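Local structure of epoxyqueuosine reductase (5D6S) at residues A[354-368]-A[385-397]. The protein is an iron–sulfur protein of the QueG epoxyqueuosine reductase family that holds a cobalamin and two iron–sulfur clusters in one chain. Numbering follows the deposited sequence.
Sequences TATAIWALGEIVKKP and HSQAEWELVCAKW
With CG turned beside its own backbone N (chi1 -72°), the indole of Trp-397 reaches back to segment 354-368, where Pro-368 CG lies over one face of the ring, 3.7 Å from the centroid of the five-membered ring in a CH-pi contact. Val-393 CG1 backs the opposite face, so the ring is sandwiched; at its edge, Trp-397 CZ2 lies 3.6 Å from Leu-361 O. Next to it, Lys-396, with CG anti to its backbone N, stays extended to its tip, where NZ donates to Gly-362 O over 3.0 Å. The amine stands 51° out of the carbonyl plane rather than on a lone pair, and gives Glu-363 OE1 a weak hydrogen bond that forms part of a salt bridge. Helices 354-364 and 385-396 run nearly parallel (6°), their axes coming within 8.3 Å; this side-by-side packing, joined through the intervening helix 370-377, is consistent with the HEAT-like C-terminal region of QueG proteins. Val-393 CG2 lies 4.0 Å from Gly-362 CA. One turn earlier, Ile-358 is a knob in the hole formed by Ser-386, Glu-389, Trp-390 and Val-393, its CG2 3.8 Å from Trp-390 CA. Glu-389 OE2 stands 3.6 Å from Trp-359 CB, the carboxylate nearly perpendicular to the indole, while OE1 salt-bridges Arg-253, which also makes a cation-pi contact with Trp-359.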
ATOM      1  N   THR A 354     -17.723 -16.079   2.877  1.00 38.21           N
ATOM      2  CA  THR A 354     -19.128 -16.352   3.078  1.00 37.42           C
ATOM      3  C   THR A 354     -19.823 -15.190   3.762  1.00 39.50           C
ATOM      4  O   THR A 354     -20.861 -14.694   3.315  1.00 39.61           O
ATOM      5  CB  THR A 354     -19.319 -17.623   3.917  1.00 38.54           C
ATOM      6  OG1 THR A 354     -18.795 -18.757   3.214  1.00 36.78           O
ATOM      7  CG2 THR A 354     -20.813 -17.871   4.220  1.00 41.82           C
ATOM      8  N   ALA A 355     -19.277 -14.776   4.894  1.00 46.17           N
ATOM      9  CA  ALA A 355     -19.909 -13.711   5.687  1.00 43.22           C
ATOM     10  C   ALA A 355     -19.943 -12.409   4.897  1.00 40.82           C
ATOM     11  O   ALA A 355     -20.887 -11.640   4.953  1.00 43.11           O
ATOM     12  CB  ALA A 355     -19.165 -13.518   6.976  1.00 40.58           C
ATOM     13  N   THR A 356     -18.900 -12.174   4.142  1.00 44.65           N
ATOM     14  CA  THR A 356     -18.834 -10.939   3.346  1.00 45.32           C
ATOM     15  C   THR A 356     -19.891 -11.022   2.240  1.00 47.76           C
ATOM     16  O   THR A 356     -20.652 -10.086   2.039  1.00 52.73           O
ATOM     17  CB  THR A 356     -17.439 -10.730   2.788  1.00 40.75           C
ATOM     18  OG1 THR A 356     -16.501 -10.770   3.876  1.00 36.57           O
ATOM     19  CG2 THR A 356     -17.360  -9.431   2.076  1.00 47.05           C
ATOM     20  N   ALA A 357     -19.994 -12.188   1.608  1.00 44.21           N
ATOM     21  CA  ALA A 357     -20.990 -12.418   0.566  1.00 40.85           C
ATOM     22  C   ALA A 357     -22.435 -12.261   1.078  1.00 42.36           C
ATOM     23  O   ALA A 357     -23.264 -11.674   0.394  1.00 44.36           O
ATOM     24  CB  ALA A 357     -20.801 -13.786  -0.061  1.00 37.06           C
ATOM     25  N   ILE A 358     -22.731 -12.775   2.271  1.00 39.14           N
ATOM     26  CA  ILE A 358     -24.057 -12.611   2.851  1.00 39.18           C
ATOM     27  C   ILE A 358     -24.421 -11.137   2.971  1.00 44.92           C
ATOM     28  O   ILE A 358     -25.474 -10.713   2.509  1.00 46.73           O
ATOM     29  CB  ILE A 358     -24.130 -13.274   4.233  1.00 42.78           C
ATOM     30  CG1 ILE A 358     -24.209 -14.791   4.051  1.00 41.57           C
ATOM     31  CG2 ILE A 358     -25.341 -12.775   5.001  1.00 42.85           C
ATOM     32  CD1 ILE A 358     -24.027 -15.526   5.334  1.00 45.70           C
ATOM     33  N   TRP A 359     -23.493 -10.342   3.512  1.00 45.48           N
ATOM     34  CA  TRP A 359     -23.644  -8.909   3.523  1.00 42.28           C
ATOM     35  C   TRP A 359     -23.885  -8.377   2.117  1.00 36.85           C
ATOM     36  O   TRP A 359     -24.761  -7.546   1.900  1.00 42.19           O
ATOM     37  CB  TRP A 359     -22.389  -8.235   4.116  1.00 45.29           C
ATOM     38  CG  TRP A 359     -22.381  -6.725   3.999  1.00 44.05           C
ATOM     39  CD1 TRP A 359     -23.114  -5.847   4.738  1.00 44.25           C
ATOM     40  CD2 TRP A 359     -21.627  -5.940   3.085  1.00 44.12           C
ATOM     41  NE1 TRP A 359     -22.848  -4.550   4.349  1.00 44.51           N
ATOM     42  CE2 TRP A 359     -21.931  -4.581   3.341  1.00 44.88           C
ATOM     43  CE3 TRP A 359     -20.710  -6.240   2.090  1.00 46.79           C
ATOM     44  CZ2 TRP A 359     -21.364  -3.537   2.619  1.00 45.19           C
ATOM     45  CZ3 TRP A 359     -20.130  -5.182   1.357  1.00 47.80           C
ATOM     46  CH2 TRP A 359     -20.465  -3.857   1.629  1.00 43.64           C
ATOM     47  N   ALA A 360     -23.059  -8.818   1.187  1.00 35.81           N
ATOM     48  CA  ALA A 360     -23.069  -8.291  -0.175  1.00 36.79           C
ATOM     49  C   ALA A 360     -24.453  -8.483  -0.827  1.00 38.37           C
ATOM     50  O   ALA A 360     -24.936  -7.592  -1.564  1.00 34.09           O
ATOM     51  CB  ALA A 360     -21.961  -8.919  -1.010  1.00 36.71           C
ATOM     52  N   LEU A 361     -25.110  -9.607  -0.546  1.00 40.44           N
ATOM     53  CA  LEU A 361     -26.468  -9.791  -1.076  1.00 43.48           C
ATOM     54  C   LEU A 361     -27.447  -8.760  -0.521  1.00 50.31           C
ATOM     55  O   LEU A 361     -28.340  -8.311  -1.237  1.00 53.35           O
ATOM     56  CB  LEU A 361     -26.970 -11.190  -0.829  1.00 42.41           C
ATOM     57  CG  LEU A 361     -26.270 -12.280  -1.635  1.00 42.03           C
ATOM     58  CD1 LEU A 361     -26.719 -13.629  -1.128  1.00 41.73           C
ATOM     59  CD2 LEU A 361     -26.543 -12.178  -3.117  1.00 44.90           C
ATOM     60  N   GLY A 362     -27.258  -8.354   0.729  1.00 48.48           N
ATOM     61  CA  GLY A 362     -28.120  -7.343   1.315  1.00 54.37           C
ATOM     62  C   GLY A 362     -27.938  -5.972   0.692  1.00 55.28           C
ATOM     63  O   GLY A 362     -28.780  -5.089   0.827  1.00 64.68           O
ATOM     64  N   GLU A 363     -26.827  -5.794   0.013  1.00 50.56           N
ATOM     65  CA  GLU A 363     -26.526  -4.543  -0.635  1.00 52.49           C
ATOM     66  C   GLU A 363     -27.052  -4.551  -2.079  1.00 53.03           C
ATOM     67  O   GLU A 363     -27.632  -3.567  -2.550  1.00 54.63           O
ATOM     68  CB  GLU A 363     -24.990  -4.347  -0.613  1.00 55.21           C
ATOM     69  CG  GLU A 363     -24.397  -3.440   0.477  1.00 62.16           C
ATOM     70  CD  GLU A 363     -25.361  -2.958   1.549  1.00 59.80           C
ATOM     71  OE1 GLU A 363     -25.826  -3.759   2.381  1.00 59.60           O
ATOM     72  OE2 GLU A 363     -25.632  -1.743   1.554  1.00 64.49           O
ATOM     73  N   ILE A 364     -26.755  -5.642  -2.790  1.00 50.07           N
ATOM     74  CA  ILE A 364     -27.037  -5.793  -4.216  1.00 48.26           C
ATOM     75  C   ILE A 364     -28.532  -5.949  -4.481  1.00 49.16           C
ATOM     76  O   ILE A 364     -29.074  -5.268  -5.336  1.00 50.69           O
ATOM     77  CB  ILE A 364     -26.242  -6.998  -4.797  1.00 45.47           C
ATOM     78  CG1 ILE A 364     -24.758  -6.632  -4.898  1.00 44.95           C
ATOM     79  CG2 ILE A 364     -26.752  -7.401  -6.165  1.00 48.43           C
ATOM     80  CD1 ILE A 364     -23.805  -7.809  -4.951  1.00 42.30           C
ATOM     81  N   VAL A 365     -29.195  -6.845  -3.759  1.00 53.16           N
ATOM     82  CA  VAL A 365     -30.618  -7.120  -3.990  1.00 57.87           C
ATOM     83  C   VAL A 365     -31.477  -6.079  -3.270  1.00 65.63           C
ATOM     84  O   VAL A 365     -31.836  -6.252  -2.104  1.00 64.60           O
ATOM     85  CB  VAL A 365     -30.992  -8.513  -3.504  1.00 63.53           C
ATOM     86  CG1 VAL A 365     -32.458  -8.790  -3.768  1.00 69.19           C
ATOM     87  CG2 VAL A 365     -30.118  -9.565  -4.179  1.00 65.96           C
ATOM     88  N   LYS A 366     -31.796  -4.988  -3.966  1.00 75.22           N
ATOM     89  CA  LYS A 366     -32.431  -3.830  -3.331  1.00 76.00           C
ATOM     90  C   LYS A 366     -33.896  -4.078  -2.991  1.00 79.71           C
ATOM     91  O   LYS A 366     -34.347  -3.658  -1.922  1.00 91.01           O
ATOM     92  CB  LYS A 366     -32.267  -2.592  -4.200  1.00 81.29           C
ATOM     93  CG  LYS A 366     -30.837  -2.063  -4.213  1.00 85.66           C
ATOM     94  CD  LYS A 366     -30.705  -0.780  -5.015  1.00 92.57           C
ATOM     95  CE  LYS A 366     -29.471   0.023  -4.613  1.00110.19           C
ATOM     96  NZ  LYS A 366     -29.415   1.365  -5.276  1.00111.59           N
ATOM     97  N   LYS A 367     -34.613  -4.801  -3.855  1.00 71.91           N
ATOM     98  CA  LYS A 367     -36.007  -5.170  -3.587  1.00 80.18           C
ATOM     99  C   LYS A 367     -36.197  -6.687  -3.678  1.00 75.09           C
ATOM    100  O   LYS A 367     -36.582  -7.225  -4.720  1.00 85.81           O
ATOM    101  CB  LYS A 367     -36.971  -4.444  -4.532  1.00 89.28           C
ATOM    102  CG  LYS A 367     -37.023  -2.946  -4.287  1.00 96.65           C
ATOM    103  CD  LYS A 367     -38.355  -2.314  -4.665  1.00104.20           C
ATOM    104  CE  LYS A 367     -38.465  -0.929  -4.044  1.00110.31           C
ATOM    105  NZ  LYS A 367     -39.785  -0.305  -4.316  1.00116.40           N
ATOM    106  N   PRO A 368     -35.950  -7.380  -2.571  1.00 61.22           N
ATOM    107  CA  PRO A 368     -35.942  -8.833  -2.655  1.00 62.41           C
ATOM    108  C   PRO A 368     -37.309  -9.432  -2.900  1.00 60.07           C
ATOM    109  O   PRO A 368     -38.243  -9.136  -2.177  1.00 58.44           O
ATOM    110  CB  PRO A 368     -35.440  -9.267  -1.259  1.00 59.95           C
ATOM    111  CG  PRO A 368     -35.546  -8.057  -0.402  1.00 51.55           C
ATOM    112  CD  PRO A 368     -35.394  -6.890  -1.300  1.00 53.96           C
ATOM    113  N   HIS A 385     -19.169 -14.870  12.532  1.00 51.36           N
ATOM    114  CA  HIS A 385     -19.174 -13.736  11.634  1.00 49.98           C
ATOM    115  C   HIS A 385     -20.254 -13.796  10.573  1.00 46.85           C
ATOM    116  O   HIS A 385     -20.936 -12.803  10.339  1.00 48.88           O
ATOM    117  CB  HIS A 385     -17.849 -13.612  10.938  1.00 54.55           C
ATOM    118  CG  HIS A 385     -16.708 -13.479  11.875  1.00 54.90           C
ATOM    119  ND1 HIS A 385     -16.306 -12.264  12.390  1.00 63.86           N
ATOM    120  CD2 HIS A 385     -15.880 -14.413  12.398  1.00 57.99           C
ATOM    121  CE1 HIS A 385     -15.263 -12.456  13.180  1.00 67.03           C
ATOM    122  NE2 HIS A 385     -14.980 -13.750  13.193  1.00 59.75           N
ATOM    123  N   SER A 386     -20.407 -14.955   9.945  1.00 42.95           N
ATOM    124  CA  SER A 386     -21.543 -15.180   9.065  1.00 43.34           C
ATOM    125  C   SER A 386     -22.894 -14.961   9.764  1.00 48.04           C
ATOM    126  O   SER A 386     -23.780 -14.292   9.218  1.00 43.80           O
ATOM    127  CB  SER A 386     -21.490 -16.572   8.494  1.00 48.23           C
ATOM    128  OG  SER A 386     -20.366 -16.705   7.632  1.00 58.08           O
ATOM    129  N   GLN A 387     -23.022 -15.485  10.988  1.00 47.96           N
ATOM    130  CA  GLN A 387     -24.221 -15.313  11.812  1.00 48.88           C
ATOM    131  C   GLN A 387     -24.524 -13.841  12.013  1.00 47.48           C
ATOM    132  O   GLN A 387     -25.626 -13.375  11.743  1.00 49.13           O
ATOM    133  CB  GLN A 387     -24.027 -15.962  13.183  1.00 54.08           C
ATOM    134  CG  GLN A 387     -25.250 -15.951  14.083  1.00 63.05           C
ATOM    135  CD  GLN A 387     -26.263 -17.012  13.694  1.00 78.50           C
ATOM    136  OE1 GLN A 387     -25.900 -18.100  13.219  1.00 98.83           O
ATOM    137  NE2 GLN A 387     -27.543 -16.711  13.894  1.00 83.45           N
ATOM    138  N   ALA A 388     -23.503 -13.091  12.395  1.00 45.71           N
ATOM    139  CA  ALA A 388     -23.655 -11.673  12.611  1.00 41.71           C
ATOM    140  C   ALA A 388     -24.140 -10.933  11.368  1.00 42.89           C
ATOM    141  O   ALA A 388     -25.070 -10.120  11.445  1.00 54.88           O
ATOM    142  CB  ALA A 388     -22.347 -11.092  13.099  1.00 40.22           C
ATOM    143  N   GLU A 389     -23.516 -11.195  10.228  1.00 43.25           N
ATOM    144  CA  GLU A 389     -23.888 -10.510   8.977  1.00 46.54           C
ATOM    145  C   GLU A 389     -25.282 -10.922   8.552  1.00 45.01           C
ATOM    146  O   GLU A 389     -26.051 -10.107   8.061  1.00 49.89           O
ATOM    147  CB  GLU A 389     -22.884 -10.816   7.837  1.00 45.31           C
ATOM    148  CG  GLU A 389     -21.461 -10.336   8.075  1.00 41.78           C
ATOM    149  CD  GLU A 389     -21.354  -8.833   8.286  1.00 46.64           C
ATOM    150  OE1 GLU A 389     -20.515  -8.403   9.110  1.00 49.84           O
ATOM    151  OE2 GLU A 389     -22.120  -8.061   7.655  1.00 45.59           O
ATOM    152  N   TRP A 390     -25.594 -12.191   8.755  1.00 43.65           N
ATOM    153  CA  TRP A 390     -26.903 -12.729   8.431  1.00 49.44           C
ATOM    154  C   TRP A 390     -28.006 -12.050   9.231  1.00 48.89           C
ATOM    155  O   TRP A 390     -29.032 -11.674   8.664  1.00 51.68           O
ATOM    156  CB  TRP A 390     -26.916 -14.234   8.702  1.00 55.63           C
ATOM    157  CG  TRP A 390     -28.223 -14.918   8.503  1.00 62.08           C
ATOM    158  CD1 TRP A 390     -28.844 -15.155   7.324  1.00 69.08           C
ATOM    159  CD2 TRP A 390     -29.045 -15.492   9.513  1.00 62.12           C
ATOM    160  NE1 TRP A 390     -30.007 -15.852   7.530  1.00 69.28           N
ATOM    161  CE2 TRP A 390     -30.154 -16.070   8.868  1.00 64.04           C
ATOM    162  CE3 TRP A 390     -28.951 -15.574  10.901  1.00 66.26           C
ATOM    163  CZ2 TRP A 390     -31.157 -16.708   9.554  1.00 68.54           C
ATOM    164  CZ3 TRP A 390     -29.958 -16.224  11.596  1.00 66.54           C
ATOM    165  CH2 TRP A 390     -31.039 -16.784  10.924  1.00 72.22           C
ATOM    166  N   GLU A 391     -27.818 -11.930  10.538  1.00 47.35           N
ATOM    167  CA  GLU A 391     -28.800 -11.234  11.382  1.00 52.11           C
ATOM    168  C   GLU A 391     -29.096  -9.833  10.857  1.00 51.15           C
ATOM    169  O   GLU A 391     -30.225  -9.391  10.874  1.00 48.92           O
ATOM    170  CB  GLU A 391     -28.313 -11.144  12.823  1.00 53.39           C
ATOM    171  CG  GLU A 391     -28.419 -12.448  13.562  1.00 60.13           C
ATOM    172  CD  GLU A 391     -27.721 -12.423  14.917  1.00 69.66           C
ATOM    173  OE1 GLU A 391     -27.458 -11.309  15.432  1.00 70.91           O
ATOM    174  OE2 GLU A 391     -27.439 -13.530  15.459  1.00 65.77           O
ATOM    175  N   LEU A 392     -28.065  -9.139  10.411  1.00 49.87           N
ATOM    176  CA  LEU A 392     -28.244  -7.786   9.903  1.00 55.88           C
ATOM    177  C   LEU A 392     -29.054  -7.745   8.621  1.00 56.95           C
ATOM    178  O   LEU A 392     -29.864  -6.838   8.440  1.00 74.52           O
ATOM    179  CB  LEU A 392     -26.886  -7.101   9.676  1.00 54.52           C
ATOM    180  CG  LEU A 392     -26.247  -6.525  10.945  1.00 57.04           C
ATOM    181  CD1 LEU A 392     -24.745  -6.326  10.786  1.00 60.29           C
ATOM    182  CD2 LEU A 392     -26.906  -5.210  11.326  1.00 57.62           C
ATOM    183  N   VAL A 393     -28.808  -8.682   7.703  1.00 55.35           N
ATOM    184  CA  VAL A 393     -29.550  -8.691   6.431  1.00 55.34           C
ATOM    185  C   VAL A 393     -30.990  -9.038   6.737  1.00 57.26           C
ATOM    186  O   VAL A 393     -31.898  -8.341   6.344  1.00 60.96           O
ATOM    187  CB  VAL A 393     -28.949  -9.665   5.396  1.00 51.85           C
ATOM    188  CG1 VAL A 393     -29.887  -9.825   4.234  1.00 53.56           C
ATOM    189  CG2 VAL A 393     -27.599  -9.155   4.899  1.00 53.65           C
ATOM    190  N   CYS A 394     -31.184 -10.115   7.480  1.00 56.22           N
ATOM    191  CA  CYS A 394     -32.488 -10.448   7.959  1.00 51.04           C
ATOM    192  C   CYS A 394     -33.212  -9.213   8.516  1.00 55.87           C
ATOM    193  O   CYS A 394     -34.307  -8.875   8.076  1.00 66.13           O
ATOM    194  CB  CYS A 394     -32.388 -11.562   8.980  1.00 49.03           C
ATOM    195  SG  CYS A 394     -32.049 -13.168   8.211  1.00 52.40           S
ATOM    196  N   ALA A 395     -32.600  -8.514   9.457  1.00 56.33           N
ATOM    197  CA  ALA A 395     -33.244  -7.341  10.053  1.00 58.83           C
ATOM    198  C   ALA A 395     -33.573  -6.283   9.016  1.00 60.87           C
ATOM    199  O   ALA A 395     -34.635  -5.664   9.059  1.00 70.81           O
ATOM    200  CB  ALA A 395     -32.370  -6.735  11.135  1.00 61.04           C
ATOM    201  N   LYS A 396     -32.645  -6.049   8.103  1.00 60.29           N
ATOM    202  CA  LYS A 396     -32.850  -5.088   7.025  1.00 59.54           C
ATOM    203  C   LYS A 396     -34.022  -5.509   6.110  1.00 61.97           C
ATOM    204  O   LYS A 396     -34.682  -4.678   5.527  1.00 64.20           O
ATOM    205  CB  LYS A 396     -31.552  -4.964   6.238  1.00 56.98           C
ATOM    206  CG  LYS A 396     -31.623  -4.152   4.964  1.00 63.15           C
ATOM    207  CD  LYS A 396     -30.239  -4.084   4.348  1.00 68.87           C
ATOM    208  CE  LYS A 396     -30.221  -3.180   3.131  1.00 78.97           C
ATOM    209  NZ  LYS A 396     -28.818  -2.800   2.832  1.00 89.16           N
ATOM    210  N   TRP A 397     -34.238  -6.812   5.962  1.00 66.19           N
ATOM    211  CA  TRP A 397     -35.272  -7.327   5.077  1.00 63.10           C
ATOM    212  C   TRP A 397     -36.501  -7.737   5.855  1.00 68.39           C
ATOM    213  O   TRP A 397     -37.366  -8.431   5.336  1.00 66.79           O
ATOM    214  CB  TRP A 397     -34.742  -8.524   4.270  1.00 65.48           C
ATOM    215  CG  TRP A 397     -33.745  -8.178   3.191  1.00 53.88           C
ATOM    216  CD1 TRP A 397     -33.333  -6.952   2.828  1.00 53.30           C
ATOM    217  CD2 TRP A 397     -33.091  -9.103   2.313  1.00 52.05           C
ATOM    218  NE1 TRP A 397     -32.445  -7.037   1.773  1.00 59.60           N
ATOM    219  CE2 TRP A 397     -32.284  -8.353   1.440  1.00 54.54           C
ATOM    220  CE3 TRP A 397     -33.133 -10.486   2.167  1.00 50.16           C
ATOM    221  CZ2 TRP A 397     -31.482  -8.943   0.465  1.00 50.59           C
ATOM    222  CZ3 TRP A 397     -32.356 -11.075   1.188  1.00 52.88           C
ATOM    223  CH2 TRP A 397     -31.535 -10.301   0.352  1.00 56.21           C
TER